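Local coordinates for protein molinate hydrolase (Gulosibacter molinativorax, PDB 4UB9) that probably hydrolyses the thiocarbamate herbicide molinate, as a zinc-dependent enzyme of the amidohydrolase family acting on carbon-nitrogen bonds other than peptide bonds, at residues Thr304-Ala309 / His355-Arg360; Pro330-Gln335 / Met405-Glu410; Gly375-Asp380 / His391-Thr396. All blocks are in the same frame, centred on the assembly; numbering follows the deposited sequence.

Contact 1 of 3, residues Thr304-Ala309 / His355-Arg360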
loop_
_atom_site.group_PDB
_atom_site.type_symbol
_atom_site.label_atom_id
_atom_site.label_comp_id
_atom_site.label_asym_id
_atom_site.label_seq_id
_atom_site.Cartn_x
_atom_site.Cartn_y
_atom_site.Cartn_z
ATOM N N THR A 304 13.534 1.363 29.220
ATOM C CA THR A 304 13.091 -0.037 29.312
ATOM C C THR A 304 12.542 -0.595 28.013
ATOM O O THR A 304 12.123 -1.755 27.963
ATOM C CB THR A 304 11.994 -0.198 30.395
ATOM O OG1 THR A 304 11.014 0.832 30.218
ATOM C CG2 THR A 304 12.617 -0.084 31.746
ATOM N N MET A 305 12.496 0.247 26.980
ATOM C CA MET A 305 12.099 -0.219 25.666
ATOM C C MET A 305 13.335 -0.849 24.999
ATOM O O MET A 305 14.189 -0.174 24.482
ATOM C CB MET A 305 11.553 0.904 24.833
ATOM C CG MET A 305 10.918 0.389 23.558
ATOM S SD MET A 305 10.587 1.746 22.430
ATOM C CE MET A 305 9.214 2.571 23.282
ATOM N N THR A 306 13.418 -2.167 25.044
ATOM C CA THR A 306 14.652 -2.870 24.704
ATOM C C THR A 306 14.510 -4.025 23.742
ATOM O O THR A 306 15.096 -5.074 23.934
ATOM C CB THR A 306 15.354 -3.395 25.977
ATOM O OG1 THR A 306 14.530 -4.339 26.645
ATOM C CG2 THR A 306 15.651 -2.255 26.891
ATOM N N GLY A 307 13.732 -3.830 22.694
ATOM C CA GLY A 307 13.674 -4.838 21.634
ATOM C C GLY A 307 12.991 -6.122 22.067
ATOM O O GLY A 307 13.201 -7.189 21.501
ATOM N N GLN A 308 12.206 -5.994 23.124
ATOM C CA GLN A 308 11.519 -7.097 23.781
ATOM C C GLN A 308 12.471 -8.155 24.291
ATOM O O GLN A 308 12.127 -9.291 24.393
ATOM C CB GLN A 308 10.483 -7.710 22.870
ATOM C CG GLN A 308 9.240 -6.845 22.751
ATOM C CD GLN A 308 8.419 -6.799 24.011
ATOM O OE1 GLN A 308 7.892 -5.745 24.402
ATOM N NE2 GLN A 308 8.284 -7.932 24.650
ATOM N N ALA A 309 13.662 -7.728 24.675
ATOM C CA ALA A 309 14.635 -8.597 25.313
ATOM C C ALA A 309 14.873 -8.089 26.725
ATOM O O ALA A 309 14.881 -6.895 26.961
ATOM C CB ALA A 309 15.923 -8.611 24.514
ATOM N N HIS A 355 7.308 -4.545 30.150
ATOM C CA HIS A 355 6.571 -4.426 31.409
ATOM C C HIS A 355 7.436 -5.028 32.517
ATOM O O HIS A 355 7.594 -4.421 33.575
ATOM C CB HIS A 355 5.194 -5.127 31.303
ATOM C CG HIS A 355 4.577 -5.482 32.620
ATOM N ND1 HIS A 355 3.852 -4.573 33.379
ATOM C CD2 HIS A 355 4.603 -6.626 33.331
ATOM C CE1 HIS A 355 3.453 -5.148 34.498
ATOM N NE2 HIS A 355 3.897 -6.392 34.493
ATOM N N GLU A 356 7.945 -6.221 32.273
ATOM C CA GLU A 356 8.828 -6.912 33.241
ATOM C C GLU A 356 10.100 -6.153 33.537
ATOM O O GLU A 356 10.603 -6.188 34.650
ATOM C CB GLU A 356 9.186 -8.297 32.742
ATOM C CG GLU A 356 7.999 -9.258 32.791
ATOM C CD GLU A 356 8.118 -10.419 31.799
ATOM O OE1 GLU A 356 9.203 -10.641 31.236
ATOM O OE2 GLU A 356 7.106 -11.114 31.573
ATOM N N ASN A 357 10.613 -5.455 32.535
ATOM C CA ASN A 357 11.767 -4.561 32.737
ATOM C C ASN A 357 11.397 -3.465 33.706
ATOM O O ASN A 357 12.137 -3.169 34.622
ATOM C CB ASN A 357 12.194 -3.890 31.435
ATOM C CG ASN A 357 12.910 -4.836 30.464
ATOM O OD1 ASN A 357 13.468 -5.864 30.846
ATOM N ND2 ASN A 357 12.958 -4.424 29.205
ATOM N N ASP A 358 10.229 -2.871 33.479
ATOM C CA ASP A 358 9.739 -1.794 34.339
ATOM C C ASP A 358 9.688 -2.290 35.789
ATOM O O ASP A 358 10.109 -1.602 36.719
ATOM C CB ASP A 358 8.358 -1.308 33.894
ATOM C CG ASP A 358 8.399 -0.421 32.644
ATOM O OD1 ASP A 358 9.477 0.137 32.329
ATOM O OD2 ASP A 358 7.331 -0.264 31.985
ATOM N N VAL A 359 9.153 -3.494 35.971
ATOM C CA VAL A 359 8.985 -4.057 37.296
ATOM C C VAL A 359 10.330 -4.228 38.000
ATOM O O VAL A 359 10.479 -3.879 39.172
ATOM C CB VAL A 359 8.282 -5.433 37.231
ATOM C CG1 VAL A 359 8.378 -6.153 38.587
ATOM C CG2 VAL A 359 6.822 -5.283 36.868
ATOM N N ARG A 360 11.278 -4.818 37.280
ATOM C CA ARG A 360 12.615 -5.079 37.825
ATOM C C ARG A 360 13.381 -3.793 38.098
ATOM O O ARG A 360 14.133 -3.706 39.073
ATOM C CB ARG A 360 13.401 -5.982 36.917
ATOM C CG ARG A 360 12.802 -7.381 36.871
ATOM C CD ARG A 360 13.442 -8.241 35.789
ATOM N NE ARG A 360 14.896 -8.185 35.901
ATOM C CZ ARG A 360 15.760 -8.064 34.907
ATOM N NH1 ARG A 360 15.380 -7.964 33.637
ATOM N NH2 ARG A 360 17.024 -8.014 35.208
#
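Thr304 and Asn357 bring the two backbones nearest, with 5.8 Å between Thr304 CA and Asn357 CA, where the irregular loop 304-309 lies against a turn of the helix 353-363. Asn357 ND2 does most of the work. It gives a bond to Thr304 O (3.1 Å, N-H...acceptor 160°), and this carbonyl lies close to the plane of the amide. A second, weak bond runs from Asn357 ND2 to Thr306 OG1 at 3.0 Å. Thr306 OG1 donates to Ala309 O at 2.6 Å, so the loop is closed on itself at the point where the helix touches it. Thr304 OG1 donates to Asp358 OD1 at 2.7 Å, on the syn side of the carboxylate. With chi1 at 47°, OG1 sits between the backbone N and carbonyl carbon of Thr304, facing Asp358, while CG2 packs on Asn357 CB at 3.8 Å. All these side chains are buried, and the bonds satisfy polar atoms there. Asn357 OD1 accepts from Ile311 N, further along the same loop. The loop follows strand 299-301, just after the zinc ligand His302, and leads to helix 313-322; Leu286 of helix 286-294 packs on Thr306 and Ala309.

Contact 2 of 3, residues Pro330-Gln335 / Met405-Glu410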
loop_
_atom_site.group_PDB
_atom_site.type_symbol
_atom_site.label_atom_id
_atom_site.label_comp_id
_atom_site.label_asym_id
_atom_site.label_seq_id
_atom_site.Cartn_x
_atom_site.Cartn_y
_atom_site.Cartn_z
ATOM N N PRO A 330 5.391 3.434 30.950
ATOM C CA PRO A 330 4.629 2.256 31.160
ATOM C C PRO A 330 3.184 2.439 30.773
ATOM O O PRO A 330 2.691 3.518 30.470
ATOM C CB PRO A 330 4.730 2.087 32.658
ATOM C CG PRO A 330 4.597 3.496 33.127
ATOM C CD PRO A 330 5.396 4.294 32.149
ATOM N N THR A 331 2.519 1.333 30.892
ATOM C CA THR A 331 1.174 1.191 30.518
ATOM C C THR A 331 0.467 0.534 31.720
ATOM O O THR A 331 1.050 -0.289 32.415
ATOM C CB THR A 331 1.207 0.332 29.272
ATOM O OG1 THR A 331 0.105 0.659 28.435
ATOM C CG2 THR A 331 1.297 -1.069 29.616
ATOM N N THR A 332 -0.746 0.971 32.026
ATOM C CA THR A 332 -1.497 0.389 33.136
ATOM C C THR A 332 -1.937 -1.005 32.778
ATOM O O THR A 332 -1.949 -1.410 31.615
ATOM C CB THR A 332 -2.751 1.184 33.486
ATOM O OG1 THR A 332 -3.642 1.207 32.372
ATOM C CG2 THR A 332 -2.424 2.593 33.879
ATOM N N ILE A 333 -2.342 -1.751 33.778
ATOM C CA ILE A 333 -2.850 -3.122 33.539
ATOM C C ILE A 333 -3.999 -3.157 32.536
ATOM O O ILE A 333 -4.014 -3.957 31.622
ATOM C CB ILE A 333 -3.326 -3.743 34.871
ATOM C CG1 ILE A 333 -2.088 -4.077 35.727
ATOM C CG2 ILE A 333 -4.171 -4.997 34.631
ATOM C CD1 ILE A 333 -2.383 -4.224 37.209
ATOM N N ALA A 334 -4.935 -2.229 32.718
ATOM C CA ALA A 334 -6.141 -2.170 31.905
ATOM C C ALA A 334 -5.857 -1.729 30.469
ATOM O O ALA A 334 -6.311 -2.338 29.502
ATOM C CB ALA A 334 -7.148 -1.234 32.527
ATOM N N GLN A 335 -5.064 -0.669 30.337
ATOM C CA GLN A 335 -4.665 -0.166 29.006
ATOM C C GLN A 335 -3.937 -1.245 28.214
ATOM O O GLN A 335 -4.246 -1.517 27.055
ATOM C CB GLN A 335 -3.831 1.111 29.142
ATOM C CG GLN A 335 -3.187 1.579 27.858
ATOM C CD GLN A 335 -4.179 1.985 26.766
ATOM O OE1 GLN A 335 -5.292 2.502 27.019
ATOM N NE2 GLN A 335 -3.751 1.799 25.532
ATOM N N MET A 405 1.911 7.507 37.090
ATOM C CA MET A 405 2.012 7.252 38.533
ATOM C C MET A 405 1.200 6.065 38.958
ATOM O O MET A 405 1.683 5.143 39.600
ATOM C CB MET A 405 1.602 8.478 39.300
ATOM C CG MET A 405 2.730 9.503 39.349
ATOM S SD MET A 405 2.338 10.941 40.341
ATOM C CE MET A 405 3.505 12.169 39.809
ATOM N N GLN A 406 -0.013 6.014 38.479
ATOM C CA GLN A 406 -0.878 4.840 38.737
ATOM C C GLN A 406 -0.248 3.564 38.206
ATOM O O GLN A 406 -0.162 2.562 38.916
ATOM C CB GLN A 406 -2.272 5.070 38.093
ATOM C CG GLN A 406 -3.198 3.885 38.278
ATOM C CD GLN A 406 -4.535 4.085 37.599
ATOM O OE1 GLN A 406 -5.025 5.199 37.483
ATOM N NE2 GLN A 406 -5.082 3.019 37.096
ATOM N N ALA A 407 0.216 3.595 36.941
ATOM C CA ALA A 407 0.811 2.382 36.326
ATOM C C ALA A 407 2.028 1.912 37.108
ATOM O O ALA A 407 2.266 0.725 37.281
ATOM C CB ALA A 407 1.218 2.648 34.907
ATOM N N MET A 408 2.843 2.870 37.535
ATOM C CA MET A 408 4.099 2.510 38.219
ATOM C C MET A 408 3.784 1.859 39.584
ATOM O O MET A 408 4.327 0.837 39.925
ATOM C CB MET A 408 5.014 3.736 38.338
ATOM C CG MET A 408 5.615 4.166 36.991
ATOM S SD MET A 408 6.603 2.866 36.189
ATOM C CE MET A 408 8.215 3.256 36.839
ATOM N N VAL A 409 2.862 2.474 40.312
ATOM C CA VAL A 409 2.421 1.970 41.586
ATOM C C VAL A 409 1.816 0.590 41.418
ATOM O O VAL A 409 2.117 -0.285 42.198
ATOM C CB VAL A 409 1.439 2.921 42.250
ATOM C CG1 VAL A 409 0.802 2.277 43.486
ATOM C CG2 VAL A 409 2.172 4.198 42.634
ATOM N N GLU A 410 1.006 0.355 40.381
ATOM C CA GLU A 410 0.521 -1.037 40.074
ATOM C C GLU A 410 1.658 -2.046 39.941
ATOM O O GLU A 410 1.497 -3.217 40.185
ATOM C CB GLU A 410 -0.272 -1.117 38.754
ATOM C CG GLU A 410 -1.636 -0.435 38.748
ATOM C CD GLU A 410 -2.298 -0.365 37.356
ATOM O OE1 GLU A 410 -1.720 -0.845 36.346
ATOM O OE2 GLU A 410 -3.387 0.240 37.289
#
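The methyl of Ala407 fits between Pro330 and Thr332, and here the chains come closest, Thr332 CA to Ala407 CA being 4.4 Å. Ala407 CB meets Thr332 CG2 at 3.8 Å. Pro330 CG rests on Met408 SD at 3.7 Å, the two side chains crossing at about a right angle. This buried half is apolar and tight. The other half, toward solvent, is polar. Glu410 OE1 accepts from Ile333 N at 2.8 Å (N-H...acceptor 163°), on the syn side of the carboxylate. CG of Glu410 is anti to its carbonyl carbon (chi1 -69°) and the chain is extended beyond it, which carries the carboxylate to Ile333 N. Ile333 is the first residue of the helix 333-341, so the carboxylate probably also gains from the helix dipole. The exposed side chain of Ile333 passes at a slant across Glu410, with CG1 3.3 Å from Glu410 OE1. Gln406 NE2 holds the second oxygen, Glu410 OE2, at 3.3 Å. Replacing Glu410 with an alanine would probably leave Ile333 N without its acceptor and the end of Ile333 without its cover. Thr332 is the N-cap: its OG1 accepts from Gln335 N and also bonds Glu392, which takes a bond from Gln406 NE2 too. The contact thus joins the start of helix 333-341, just after strand 326-328, to helix 400-410, with strand 368-370 beside Met408 and helix 353-363 against Pro330.

Contact 3 of 3, residues Gly375-Asp380 / His391-Thr396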
loop_
_atom_site.group_PDB
_atom_site.type_symbol
_atom_site.label_atom_id
_atom_site.label_comp_id
_atom_site.label_asym_id
_atom_site.label_seq_id
_atom_site.Cartn_x
_atom_site.Cartn_y
_atom_site.Cartn_z
ATOM N N GLY A 375 0.941 14.095 24.161
ATOM C CA GLY A 375 0.628 15.294 23.367
ATOM C C GLY A 375 -0.842 15.623 23.428
ATOM O O GLY A 375 -1.650 14.847 23.883
ATOM N N CYS A 376 -1.178 16.809 22.974
ATOM C CA CYS A 376 -2.568 17.226 22.902
ATOM C C CYS A 376 -3.138 16.761 21.567
ATOM O O CYS A 376 -3.037 17.415 20.519
ATOM C CB CYS A 376 -2.699 18.725 23.117
ATOM S SG CYS A 376 -4.390 19.280 22.835
ATOM N N THR A 377 -3.768 15.607 21.628
ATOM C CA THR A 377 -4.209 14.887 20.448
ATOM C C THR A 377 -5.429 15.505 19.792
ATOM O O THR A 377 -6.367 15.932 20.445
ATOM C CB THR A 377 -4.529 13.419 20.802
ATOM O OG1 THR A 377 -3.420 12.895 21.532
ATOM C CG2 THR A 377 -4.738 12.564 19.539
ATOM N N ASP A 378 -5.395 15.556 18.468
ATOM C CA ASP A 378 -6.481 16.181 17.719
ATOM C C ASP A 378 -7.807 15.492 18.040
ATOM O O ASP A 378 -7.889 14.259 17.992
ATOM C CB ASP A 378 -6.210 16.108 16.215
ATOM C CG ASP A 378 -7.142 16.989 15.409
ATOM O OD1 ASP A 378 -8.257 16.525 15.086
ATOM O OD2 ASP A 378 -6.755 18.121 15.071
ATOM N N PRO A 379 -8.859 16.270 18.289
ATOM C CA PRO A 379 -10.172 15.670 18.638
ATOM C C PRO A 379 -10.773 14.800 17.582
ATOM O O PRO A 379 -11.416 13.820 17.906
ATOM C CB PRO A 379 -11.059 16.864 18.873
ATOM C CG PRO A 379 -10.339 18.040 18.292
ATOM C CD PRO A 379 -8.877 17.731 18.367
ATOM N N ASP A 380 -10.489 15.059 16.320
ATOM C CA ASP A 380 -10.946 14.114 15.274
ATOM C C ASP A 380 -10.327 12.736 15.439
ATOM O O ASP A 380 -10.961 11.714 15.146
ATOM C CB ASP A 380 -10.676 14.606 13.847
ATOM C CG ASP A 380 -11.678 15.600 13.364
ATOM O OD1 ASP A 380 -12.843 15.595 13.820
ATOM O OD2 ASP A 380 -11.310 16.385 12.476
ATOM N N HIS A 391 -9.286 4.754 27.592
ATOM C CA HIS A 391 -9.213 4.517 29.029
ATOM C C HIS A 391 -7.763 4.292 29.470
ATOM O O HIS A 391 -7.138 3.287 29.127
ATOM C CB HIS A 391 -10.073 3.309 29.428
ATOM C CG HIS A 391 -10.047 3.005 30.889
ATOM N ND1 HIS A 391 -10.555 3.865 31.840
ATOM C CD2 HIS A 391 -9.591 1.922 31.568
ATOM C CE1 HIS A 391 -10.374 3.354 33.044
ATOM N NE2 HIS A 391 -9.809 2.167 32.903
ATOM N N GLU A 392 -7.262 5.233 30.232
ATOM C CA GLU A 392 -5.876 5.197 30.735
ATOM C C GLU A 392 -4.880 5.168 29.571
ATOM O O GLU A 392 -3.858 4.495 29.606
ATOM C CB GLU A 392 -5.671 4.025 31.705
ATOM C CG GLU A 392 -6.395 4.249 33.039
ATOM C CD GLU A 392 -6.458 3.034 33.961
ATOM O OE1 GLU A 392 -5.859 1.946 33.663
ATOM O OE2 GLU A 392 -7.209 3.164 34.962
ATOM N N ARG A 393 -5.202 5.966 28.559
ATOM C CA ARG A 393 -4.328 6.140 27.425
ATOM C C ARG A 393 -3.072 6.848 27.921
ATOM O O ARG A 393 -3.156 7.891 28.548
ATOM C CB ARG A 393 -4.989 6.979 26.345
ATOM C CG ARG A 393 -4.216 6.920 25.045
ATOM C CD ARG A 393 -4.954 7.446 23.819
ATOM N NE ARG A 393 -4.601 8.842 23.630
ATOM C CZ ARG A 393 -3.826 9.312 22.681
ATOM N NH1 ARG A 393 -3.335 8.528 21.742
ATOM N NH2 ARG A 393 -3.562 10.591 22.688
ATOM N N PRO A 394 -1.897 6.328 27.586
ATOM C CA PRO A 394 -0.685 6.941 28.145
ATOM C C PRO A 394 -0.269 8.262 27.523
ATOM O O PRO A 394 0.497 9.002 28.139
ATOM C CB PRO A 394 0.389 5.855 27.947
ATOM C CG PRO A 394 -0.141 4.963 26.894
ATOM C CD PRO A 394 -1.627 5.045 26.933
ATOM N N TRP A 395 -0.825 8.561 26.357
ATOM C CA TRP A 395 -0.372 9.694 25.505
ATOM C C TRP A 395 -1.306 10.919 25.457
ATOM O O TRP A 395 -1.109 11.849 24.689
ATOM C CB TRP A 395 -0.155 9.195 24.106
ATOM C CG TRP A 395 0.775 8.024 24.078
ATOM C CD1 TRP A 395 2.040 7.999 24.518
ATOM C CD2 TRP A 395 0.495 6.724 23.601
ATOM N NE1 TRP A 395 2.602 6.763 24.323
ATOM C CE2 TRP A 395 1.653 5.950 23.784
ATOM C CE3 TRP A 395 -0.638 6.113 23.058
ATOM C CZ2 TRP A 395 1.743 4.602 23.395
ATOM C CZ3 TRP A 395 -0.561 4.742 22.697
ATOM C CH2 TRP A 395 0.630 4.022 22.851
ATOM N N THR A 396 -2.246 10.950 26.396
ATOM C CA THR A 396 -3.217 12.025 26.492
ATOM C C THR A 396 -2.730 13.110 27.462
ATOM O O THR A 396 -2.820 12.977 28.661
ATOM C CB THR A 396 -4.582 11.491 26.935
ATOM O OG1 THR A 396 -5.001 10.441 26.048
ATOM C CG2 THR A 396 -5.613 12.595 26.932
#
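Gly375 and Trp395 join the two segments through the backbone, in a single beta bridge that pairs Gly375 with Thr396. The setting is a loop region of the amidohydrolase fold, a TIM-barrel family. The segment 375-380 follows strand 368-370, and the end of the second segment, Arg393 to Thr396, is a type I beta turn.

The backbone bond comes first. Gly375 N donates to Trp395 O at 3.1 Å, nearly straight at 168°. The donor stands above the plane of that carbonyl. Gly375 also bonds through its backbone to Leu397, so its two bonds flank Thr396 and make up the single bridge.

The polar side chains come next. Thr377 and Arg393 approach from opposite directions. Thr377 OG1 lies at the edge of the guanidinium, near its plane, and is 2.6 Å from Arg393 NH2. The hydroxyl has a hydrogen bond to Asp102. Arg393 NE donates to Thr396 OG1 at 2.9 Å, which ties the two ends of the turn together. CG of Arg393 is anti to the backbone N (chi1 -168°) and the chain bends at chi3, which turns the guanidinium back over its own turn toward Thr377.

Charge and capping hold the far end. Asp378 caps the helix 379-383. Asp378 and Asp380 both form salt bridges with Arg490, and Asp380 also pairs with Arg203 of a neighbouring subunit.

Packing is the last kind. Trp395 CB lies over one face of the guanidinium, offset toward its rim. The indole points elsewhere: its side chain is about 8 Å from that of the zinc ligand His302. Over one face of the Trp395 ring, Pro394 CG sits 3.7 Å above the plane, at its centre.

All three contacts are largely buried: contact 1 is wholly buried, contact 3 nearly so, and contact 2 has the exposed side, at Ile333 and Glu410. Contact 1 is held by side-chain hydrogen bonds between a loop and a helix. Contact 2 adds an apolar core, and contact 3 relies on a backbone bridge between two loops. Contacts 1 and 2 touch where Asp358 packs on Pro330, so helix 353-363 borders both. Contact 3 is nested inside the chain loop closed by contact 2, and Glu392 of segment 391-396 ties it to the polar side of contact 2. Contacts 1 and 3 do not touch; their nearest atoms are about 8 Å apart. Contacts 1 and 3 also each have a neighbouring subunit nearby.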